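Long-range contacts in alanine glyoxylate transaminase (Thermococcus litoralis, PDB 2ZC0), which probably catalyses the pyridoxal phosphate-dependent transfer of an amino group from alanine to glyoxylate, and forms homodimers: residues Ala11-Leu19 with Asn134-Gly143; Asp112-Asp120 with Ile264-Ile275. All blocks are in the same frame, centred on the assembly; numbering follows the deposited sequence.

Interaction 1: residues Ala11-Leu19 with Asn134-Gly143; sequences ANWIKGSAL and NTLLAFEQLG. With ZN (zinc ion), chain E.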
loop_
_atom_site.group_PDB
_atom_site.type_symbol
_atom_site.label_atom_id
_atom_site.label_comp_id
_atom_site.label_asym_id
_atom_site.label_seq_id
_atom_site.Cartn_x
_atom_site.Cartn_y
_atom_site.Cartn_z
ATOM N N ALA A 11 0.304 -8.084 6.648
ATOM C CA ALA A 11 0.892 -9.135 7.462
ATOM C C ALA A 11 0.582 -10.471 6.769
ATOM O O ALA A 11 1.301 -11.449 6.933
ATOM C CB ALA A 11 0.300 -9.119 8.890
ATOM N N ASN A 12 -0.499 -10.493 5.988
ATOM C CA ASN A 12 -0.905 -11.683 5.238
ATOM C C ASN A 12 0.102 -12.057 4.141
ATOM O O ASN A 12 0.070 -13.182 3.639
ATOM C CB ASN A 12 -2.284 -11.482 4.595
ATOM C CG ASN A 12 -3.441 -11.602 5.598
ATOM O OD1 ASN A 12 -4.601 -11.285 5.271
ATOM N ND2 ASN A 12 -3.141 -12.065 6.805
ATOM N N TRP A 13 0.972 -11.123 3.748
ATOM C CA TRP A 13 1.965 -11.401 2.710
ATOM C C TRP A 13 3.145 -12.168 3.312
ATOM O O TRP A 13 4.017 -12.670 2.590
ATOM C CB TRP A 13 2.464 -10.096 2.051
ATOM C CG TRP A 13 1.403 -9.335 1.272
ATOM C CD1 TRP A 13 0.277 -9.860 0.696
ATOM C CD2 TRP A 13 1.402 -7.937 0.941
ATOM N NE1 TRP A 13 -0.419 -8.882 0.031
ATOM C CE2 TRP A 13 0.249 -7.693 0.167
ATOM C CE3 TRP A 13 2.264 -6.867 1.229
ATOM C CZ2 TRP A 13 -0.066 -6.419 -0.329
ATOM C CZ3 TRP A 13 1.949 -5.600 0.734
ATOM C CH2 TRP A 13 0.791 -5.390 -0.036
ATOM N N ILE A 14 3.172 -12.246 4.641
ATOM C CA ILE A 14 4.223 -12.963 5.360
ATOM C C ILE A 14 3.837 -14.434 5.451
ATOM O O ILE A 14 2.756 -14.766 5.931
ATOM C CB ILE A 14 4.388 -12.437 6.803
ATOM C CG1 ILE A 14 4.794 -10.968 6.785
ATOM C CG2 ILE A 14 5.433 -13.257 7.542
ATOM C CD1 ILE A 14 4.660 -10.320 8.127
ATOM N N LYS A 15 4.715 -15.321 5.000
ATOM C CA LYS A 15 4.402 -16.741 5.059
ATOM C C LYS A 15 5.544 -17.591 5.579
ATOM O O LYS A 15 6.668 -17.115 5.759
ATOM C CB LYS A 15 3.944 -17.232 3.687
ATOM C CG LYS A 15 4.892 -16.907 2.564
ATOM C CD LYS A 15 4.335 -17.391 1.223
ATOM C CE LYS A 15 5.198 -16.897 0.090
ATOM N NZ LYS A 15 5.323 -15.418 0.170
ATOM N N GLY A 16 5.240 -18.859 5.845
ATOM C CA GLY A 16 6.238 -19.782 6.365
ATOM C C GLY A 16 7.430 -19.992 5.456
ATOM O O GLY A 16 7.369 -19.722 4.257
ATOM N N SER A 17 8.516 -20.490 6.036
ATOM C CA SER A 17 9.760 -20.765 5.313
ATOM C C SER A 17 10.251 -22.172 5.648
ATOM O O SER A 17 10.551 -22.475 6.808
ATOM C CB SER A 17 10.829 -19.739 5.709
ATOM O OG SER A 17 12.123 -20.123 5.269
ATOM N N ALA A 18 10.331 -23.030 4.635
ATOM C CA ALA A 18 10.797 -24.398 4.848
ATOM C C ALA A 18 12.198 -24.387 5.459
ATOM O O ALA A 18 12.504 -25.198 6.337
ATOM C CB ALA A 18 10.794 -25.158 3.532
ATOM N N LEU A 19 13.034 -23.455 4.998
ATOM C CA LEU A 19 14.408 -23.306 5.487
ATOM C C LEU A 19 14.441 -23.038 6.992
ATOM O O LEU A 19 15.235 -23.639 7.723
ATOM C CB LEU A 19 15.114 -22.171 4.739
ATOM N N ASN A 134 15.245 -16.633 1.179
ATOM C CA ASN A 134 15.037 -15.490 2.031
ATOM C C ASN A 134 14.832 -14.203 1.274
ATOM O O ASN A 134 14.076 -13.356 1.721
ATOM C CB ASN A 134 16.145 -15.367 3.063
ATOM C CG ASN A 134 15.748 -16.019 4.366
ATOM O OD1 ASN A 134 15.066 -17.043 4.358
ATOM N ND2 ASN A 134 16.150 -15.439 5.483
ATOM N N THR A 135 15.456 -14.072 0.106
ATOM C CA THR A 135 15.249 -12.855 -0.656
ATOM C C THR A 135 13.861 -12.869 -1.283
ATOM O O THR A 135 13.181 -11.837 -1.339
ATOM C CB THR A 135 16.316 -12.675 -1.718
ATOM O OG1 THR A 135 17.596 -12.619 -1.085
ATOM C CG2 THR A 135 16.097 -11.385 -2.506
ATOM N N LEU A 136 13.418 -14.041 -1.725
ATOM C CA LEU A 136 12.094 -14.143 -2.350
ATOM C C LEU A 136 11.018 -13.822 -1.299
ATOM O O LEU A 136 10.041 -13.125 -1.575
ATOM C CB LEU A 136 11.877 -15.557 -2.922
ATOM C CG LEU A 136 12.845 -16.038 -4.026
ATOM C CD1 LEU A 136 12.445 -17.445 -4.490
ATOM C CD2 LEU A 136 12.819 -15.075 -5.206
ATOM N N LEU A 137 11.212 -14.348 -0.093
ATOM C CA LEU A 137 10.297 -14.136 1.030
ATOM C C LEU A 137 10.335 -12.645 1.420
ATOM O O LEU A 137 9.297 -12.015 1.598
ATOM C CB LEU A 137 10.724 -15.029 2.213
ATOM C CG LEU A 137 9.917 -16.270 2.647
ATOM C CD1 LEU A 137 9.088 -16.833 1.521
ATOM C CD2 LEU A 137 10.852 -17.299 3.228
ATOM N N ALA A 138 11.536 -12.086 1.520
ATOM C CA ALA A 138 11.691 -10.683 1.885
ATOM C C ALA A 138 10.957 -9.773 0.911
ATOM O O ALA A 138 10.226 -8.883 1.332
ATOM C CB ALA A 138 13.172 -10.292 1.938
ATOM N N PHE A 139 11.126 -10.005 -0.391
ATOM C CA PHE A 139 10.466 -9.157 -1.384
ATOM C C PHE A 139 8.959 -9.359 -1.488
ATOM O O PHE A 139 8.216 -8.404 -1.759
ATOM C CB PHE A 139 11.105 -9.340 -2.765
ATOM C CG PHE A 139 12.514 -8.809 -2.858
ATOM C CD1 PHE A 139 13.105 -8.160 -1.776
ATOM C CD2 PHE A 139 13.242 -8.942 -4.038
ATOM C CE1 PHE A 139 14.405 -7.654 -1.866
ATOM C CE2 PHE A 139 14.541 -8.442 -4.139
ATOM C CZ PHE A 139 15.123 -7.791 -3.050
ATOM N N GLU A 140 8.492 -10.581 -1.273
ATOM C CA GLU A 140 7.064 -10.826 -1.350
ATOM C C GLU A 140 6.322 -10.302 -0.134
ATOM O O GLU A 140 5.149 -9.935 -0.251
ATOM C CB GLU A 140 6.761 -12.317 -1.517
ATOM C CG GLU A 140 7.451 -12.959 -2.699
ATOM C CD GLU A 140 7.009 -14.397 -2.913
ATOM O OE1 GLU A 140 6.818 -15.120 -1.905
ATOM O OE2 GLU A 140 6.855 -14.799 -4.086
ATOM N N GLN A 141 6.965 -10.273 1.033
ATOM C CA GLN A 141 6.246 -9.727 2.178
ATOM C C GLN A 141 6.240 -8.204 2.079
ATOM O O GLN A 141 5.585 -7.528 2.858
ATOM C CB GLN A 141 6.805 -10.216 3.526
ATOM C CG GLN A 141 8.252 -9.989 3.784
ATOM C CD GLN A 141 8.715 -10.701 5.045
ATOM O OE1 GLN A 141 8.130 -11.704 5.452
ATOM N NE2 GLN A 141 9.765 -10.196 5.656
ATOM N N LEU A 142 6.974 -7.671 1.101
ATOM C CA LEU A 142 6.963 -6.233 0.861
ATOM C C LEU A 142 5.945 -6.011 -0.252
ATOM O O LEU A 142 5.789 -4.907 -0.751
ATOM C CB LEU A 142 8.338 -5.712 0.458
ATOM C CG LEU A 142 9.303 -5.565 1.656
ATOM C CD1 LEU A 142 10.764 -5.364 1.172
ATOM C CD2 LEU A 142 8.850 -4.352 2.506
ATOM N N GLY A 143 5.231 -7.072 -0.627
ATOM C CA GLY A 143 4.225 -6.941 -1.676
ATOM C C GLY A 143 4.656 -7.189 -3.116
ATOM O O GLY A 143 3.838 -7.111 -4.019
HETATM ZN ZN ZN E . 6.918 -16.841 -4.197
HETATM O O HOH W 1 6.662 -14.049 2.067
HETATM O O HOH W 2 7.529 -14.245 4.748
HETATM O O HOH W 3 13.486 -17.994 6.331
HETATM O O HOH W 4 7.395 -17.299 -6.553
#
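Trp13 lays one face of its indole over Gly143. The CA of Gly143 stands 3.8 Å from the centroid of the six-membered ring of Trp13, a CH-pi contact offset toward the rim. Gly143 has positive phi and is the C-prime residue of the Schellman motif that ends helix 133-140. A side chain at this position would run into the ring. Trp13 CG is anti to its carbonyl carbon (chi1 -65°), which puts the ring over Gly143 with Gln141 O at its edge, in its plane. Trp13 CB lies 3.5 Å from Glu140 O.

Gln141 packs beside Ile14, the two side chains crossing obliquely. Gln141 OE1 meets both branches of Ile14, CG1 and CG2. Gln141 OE1 also accepts from a water at 2.7 Å, and Lys15 N donates to that same water. The other end of this amide, NE2, bonds to Gln271 O of the second subunit.

Leu137 meets segment 11-19 with both methyls. Leu137 CD2 presses on Ser17 CB at 3.5 Å, tighter than usual van der Waals contact. Leu137 CD1 lies 4.1 Å from Lys15 CE. The lysine chain is extended as far as CE and bends at chi4 (-55°), which turns Lys15 NZ to a salt bridge of 2.6 Å with Glu140 OE1. The bond meets the carboxylate on its anti side, 33° out of plane. Glu140 OE2 binds the zinc ion at 2.0 Å. The metal and the ammonium group thus share one carboxylate, which would probably favour its ionised form. A second water links Lys15 NZ to Trp13 O.

Helix 133-140 faces the large mixed sheet: Leu136 and Phe139 touch strand 124-129, and Leu136 and Glu140 touch strand 145-152. Thr135 and Leu142 rest on helix 106-118. Segment 11-19 leads into helix 18-31.

Interaction 2: residues Asp112-Asp120 with Ile264-Ile275; sequences DLLGRVLID and ILKKVLMQKQPI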
loop_
_atom_site.group_PDB
_atom_site.type_symbol
_atom_site.label_atom_id
_atom_site.label_comp_id
_atom_site.label_asym_id
_atom_site.label_seq_id
_atom_site.Cartn_x
_atom_site.Cartn_y
_atom_site.Cartn_z
ATOM N N ASP A 112 16.732 -6.050 2.550
ATOM C CA ASP A 112 15.464 -5.573 3.100
ATOM C C ASP A 112 15.408 -4.041 2.969
ATOM O O ASP A 112 14.392 -3.474 2.558
ATOM C CB ASP A 112 15.346 -6.006 4.572
ATOM C CG ASP A 112 14.127 -5.417 5.268
ATOM O OD1 ASP A 112 14.301 -4.412 5.988
ATOM O OD2 ASP A 112 13.011 -5.940 5.093
ATOM N N LEU A 113 16.511 -3.381 3.299
ATOM C CA LEU A 113 16.582 -1.933 3.175
ATOM C C LEU A 113 16.313 -1.523 1.716
ATOM O O LEU A 113 15.531 -0.609 1.459
ATOM C CB LEU A 113 17.958 -1.436 3.656
ATOM C CG LEU A 113 17.960 -0.786 5.056
ATOM C CD1 LEU A 113 17.056 -1.550 5.982
ATOM C CD2 LEU A 113 19.379 -0.699 5.618
ATOM N N LEU A 114 16.929 -2.226 0.765
ATOM C CA LEU A 114 16.723 -1.934 -0.647
ATOM C C LEU A 114 15.277 -2.196 -1.100
ATOM O O LEU A 114 14.720 -1.435 -1.889
ATOM C CB LEU A 114 17.667 -2.775 -1.527
ATOM C CG LEU A 114 19.041 -2.245 -2.002
ATOM C CD1 LEU A 114 19.197 -0.737 -1.710
ATOM C CD2 LEU A 114 20.121 -3.050 -1.348
ATOM N N GLY A 115 14.677 -3.285 -0.629
ATOM C CA GLY A 115 13.322 -3.585 -1.039
ATOM C C GLY A 115 12.348 -2.524 -0.575
ATOM O O GLY A 115 11.404 -2.159 -1.281
ATOM N N ARG A 116 12.584 -2.011 0.620
ATOM C CA ARG A 116 11.705 -0.999 1.168
ATOM C C ARG A 116 11.744 0.316 0.391
ATOM O O ARG A 116 10.747 1.011 0.288
ATOM C CB ARG A 116 12.043 -0.785 2.638
ATOM C CG ARG A 116 11.825 -2.049 3.457
ATOM C CD ARG A 116 12.053 -1.779 4.931
ATOM N NE ARG A 116 11.364 -0.548 5.307
ATOM C CZ ARG A 116 10.999 -0.227 6.542
ATOM N NH1 ARG A 116 11.259 -1.070 7.544
ATOM N NH2 ARG A 116 10.379 0.937 6.750
ATOM N N VAL A 117 12.885 0.629 -0.195
ATOM C CA VAL A 117 13.024 1.860 -0.947
ATOM C C VAL A 117 12.717 1.682 -2.430
ATOM O O VAL A 117 12.385 2.644 -3.120
ATOM C CB VAL A 117 14.467 2.401 -0.826
ATOM C CG1 VAL A 117 14.718 3.480 -1.863
ATOM C CG2 VAL A 117 14.702 2.947 0.575
ATOM N N LEU A 118 12.803 0.449 -2.912
ATOM C CA LEU A 118 12.609 0.194 -4.327
ATOM C C LEU A 118 11.343 -0.540 -4.742
ATOM O O LEU A 118 10.995 -0.536 -5.914
ATOM C CB LEU A 118 13.840 -0.544 -4.867
ATOM C CG LEU A 118 15.191 0.172 -4.739
ATOM C CD1 LEU A 118 16.293 -0.749 -5.242
ATOM C CD2 LEU A 118 15.183 1.479 -5.530
ATOM N N ILE A 119 10.635 -1.141 -3.797
ATOM C CA ILE A 119 9.427 -1.879 -4.146
ATOM C C ILE A 119 8.095 -1.280 -3.679
ATOM O O ILE A 119 7.922 -0.980 -2.501
ATOM C CB ILE A 119 9.502 -3.308 -3.575
ATOM C CG1 ILE A 119 10.719 -4.029 -4.138
ATOM C CG2 ILE A 119 8.228 -4.072 -3.895
ATOM C CD1 ILE A 119 11.020 -5.290 -3.404
ATOM N N ASP A 120 7.163 -1.092 -4.607
ATOM C CA ASP A 120 5.824 -0.626 -4.258
ATOM C C ASP A 120 4.996 -1.918 -4.373
ATOM O O ASP A 120 5.224 -2.736 -5.269
ATOM C CB ASP A 120 5.282 0.409 -5.263
ATOM C CG ASP A 120 5.667 1.852 -4.919
ATOM O OD1 ASP A 120 5.400 2.304 -3.780
ATOM O OD2 ASP A 120 6.224 2.543 -5.798
ATOM N N ILE A 264 18.931 6.849 -4.526
ATOM C CA ILE A 264 18.699 5.563 -3.871
ATOM C C ILE A 264 19.552 5.511 -2.607
ATOM O O ILE A 264 19.043 5.214 -1.522
ATOM C CB ILE A 264 19.040 4.375 -4.808
ATOM C CG1 ILE A 264 17.967 4.257 -5.888
ATOM C CG2 ILE A 264 19.123 3.074 -4.019
ATOM C CD1 ILE A 264 18.300 3.261 -6.964
ATOM N N LEU A 265 20.840 5.825 -2.735
ATOM C CA LEU A 265 21.726 5.827 -1.568
ATOM C C LEU A 265 21.209 6.779 -0.474
ATOM O O LEU A 265 21.224 6.444 0.718
ATOM C CB LEU A 265 23.139 6.250 -1.983
ATOM C CG LEU A 265 24.129 6.566 -0.855
ATOM C CD1 LEU A 265 24.504 5.286 -0.119
ATOM C CD2 LEU A 265 25.380 7.224 -1.467
ATOM N N LYS A 266 20.751 7.958 -0.898
ATOM C CA LYS A 266 20.233 8.980 0.015
ATOM C C LYS A 266 19.038 8.463 0.824
ATOM O O LYS A 266 18.980 8.639 2.043
ATOM C CB LYS A 266 19.810 10.226 -0.779
ATOM C CG LYS A 266 19.273 11.400 0.047
ATOM C CD LYS A 266 18.540 12.403 -0.859
ATOM C CE LYS A 266 18.270 13.748 -0.158
ATOM N NZ LYS A 266 19.494 14.593 -0.001
ATOM N N LYS A 267 18.094 7.822 0.141
ATOM C CA LYS A 267 16.915 7.291 0.801
ATOM C C LYS A 267 17.197 6.046 1.627
ATOM O O LYS A 267 16.565 5.819 2.651
ATOM C CB LYS A 267 15.811 6.995 -0.217
ATOM C CG LYS A 267 15.086 8.242 -0.679
ATOM C CD LYS A 267 14.495 8.977 0.540
ATOM C CE LYS A 267 13.778 10.241 0.133
ATOM N NZ LYS A 267 12.426 10.305 0.773
ATOM N N VAL A 268 18.133 5.222 1.186
ATOM C CA VAL A 268 18.444 4.040 1.965
ATOM C C VAL A 268 19.043 4.471 3.292
ATOM O O VAL A 268 18.850 3.821 4.312
ATOM C CB VAL A 268 19.449 3.148 1.262
ATOM C CG1 VAL A 268 19.984 2.114 2.246
ATOM C CG2 VAL A 268 18.781 2.457 0.079
ATOM N N LEU A 269 19.777 5.576 3.259
ATOM C CA LEU A 269 20.425 6.114 4.438
ATOM C C LEU A 269 19.415 6.826 5.368
ATOM O O LEU A 269 19.465 6.646 6.575
ATOM C CB LEU A 269 21.526 7.080 3.996
ATOM C CG LEU A 269 22.958 6.907 4.522
ATOM C CD1 LEU A 269 23.349 5.438 4.590
ATOM C CD2 LEU A 269 23.910 7.679 3.594
ATOM N N MET A 270 18.517 7.632 4.797
ATOM C CA MET A 270 17.507 8.362 5.571
ATOM C C MET A 270 16.608 7.450 6.381
ATOM O O MET A 270 16.212 7.794 7.484
ATOM C CB MET A 270 16.598 9.186 4.663
ATOM C CG MET A 270 17.123 10.518 4.173
ATOM S SD MET A 270 15.764 11.465 3.360
ATOM C CE MET A 270 16.672 12.902 2.765
ATOM N N GLN A 271 16.264 6.292 5.822
ATOM C CA GLN A 271 15.378 5.367 6.528
ATOM C C GLN A 271 16.070 4.444 7.528
ATOM O O GLN A 271 15.426 3.955 8.452
ATOM C CB GLN A 271 14.602 4.500 5.531
ATOM C CG GLN A 271 15.486 3.568 4.719
ATOM C CD GLN A 271 14.735 2.416 4.042
ATOM O OE1 GLN A 271 13.504 2.399 3.974
ATOM N NE2 GLN A 271 15.489 1.457 3.526
ATOM N N LYS A 272 17.374 4.230 7.360
ATOM C CA LYS A 272 18.116 3.298 8.208
ATOM C C LYS A 272 18.186 3.460 9.731
ATOM O O LYS A 272 18.032 2.471 10.445
ATOM C CB LYS A 272 19.536 3.133 7.664
ATOM C CG LYS A 272 20.251 1.892 8.169
ATOM C CD LYS A 272 21.560 1.677 7.405
ATOM C CE LYS A 272 22.283 0.436 7.894
ATOM N NZ LYS A 272 22.708 0.602 9.299
ATOM N N GLN A 273 18.428 4.662 10.250
ATOM C CA GLN A 273 18.522 4.791 11.707
ATOM C C GLN A 273 17.243 4.292 12.412
ATOM O O GLN A 273 17.332 3.580 13.406
ATOM C CB GLN A 273 18.871 6.236 12.122
ATOM C CG GLN A 273 19.183 6.380 13.639
ATOM C CD GLN A 273 19.825 7.722 14.026
ATOM O OE1 GLN A 273 21.055 7.865 14.043
ATOM N NE2 GLN A 273 18.985 8.708 14.349
ATOM N N PRO A 274 16.046 4.634 11.890
ATOM C CA PRO A 274 14.795 4.178 12.520
ATOM C C PRO A 274 14.451 2.685 12.321
ATOM O O PRO A 274 13.432 2.211 12.838
ATOM C CB PRO A 274 13.724 5.096 11.920
ATOM C CG PRO A 274 14.494 6.313 11.477
ATOM C CD PRO A 274 15.794 5.746 10.956
ATOM N N ILE A 275 15.243 1.931 11.563
ATOM C CA ILE A 275 14.906 0.515 11.465
ATOM C C ILE A 275 15.905 -0.389 12.196
ATOM O O ILE A 275 15.485 -1.333 12.853
ATOM C CB ILE A 275 14.664 0.023 10.001
ATOM C CG1 ILE A 275 15.621 -1.111 9.674
ATOM C CG2 ILE A 275 14.744 1.158 9.017
ATOM C CD1 ILE A 275 15.151 -1.925 8.525
HETATM O O HOH W 5 11.095 2.871 4.754
#
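Val117 projects toward helix 264-272 and fills a hollow lined by Lys267, Val268 and Gln271. Val117 CG2 lies 3.5 Å from Gln271 CD, while Val117 CG1 rests on the CB of Lys267. Val268 returns the fit: Val268 CG2 enters the gap between Leu114 CD1, at 3.7 Å, and Val117 CG2. At one end of the contact Leu118 CD2 sits on Ile264, against CG1 and CD1. At the other, Leu113 CD2 lies across the aliphatic chain of Lys272, 3.7 Å from Lys272 CD and at about a right angle to it. The helix segments cross at 112°, 9.6 Å apart at closest approach.

Gln271 lies alongside Leu113, the two side chains pointing opposite ways. Gln271 NE2 donates to Leu113 O at 2.9 Å. The bond is bent, with an N-H...O angle of 137°. Leu113 O also takes a weak helical bond from Val117 N. Gln271 OE1 accepts from a water that also takes a bond from Arg116 NH2. Replacing Gln271 by an alanine would probably leave Leu113 O without its side-chain donor, take a partner from the water and open a gap beside Val117 CG2.

Arg116 NH1 has its salt bridge outside this contact, with Asp112 of the second subunit. The contact is buried and mainly apolar; the Gln271 amide supplies a donor to Leu113 O and an acceptor to the water.

The centres of the two interactions lie about 18 Å apart, and their segments alternate along the chain. They touch directly: Leu142 CD1 packs on Gly115 C at 3.7 Å, and Phe139 CG meets Ile119 CD1 at 3.9 Å. The second subunit joins them again. Its Lys267 donates to Ala11 O and Ile14 O of interaction 1, so a residue of interaction 2 in one subunit bonds to the backbone of interaction 1 in the other. Each comes near the cofactor without lining its pocket: the side chain of Asn134 is about 6 Å, and that of Asp112 about 9 Å, from the bound 4'-deoxy-4'-aminopyridoxal-5'-phosphate. Asp112 and the zinc ligand Glu140 have side chains about 11 Å apart.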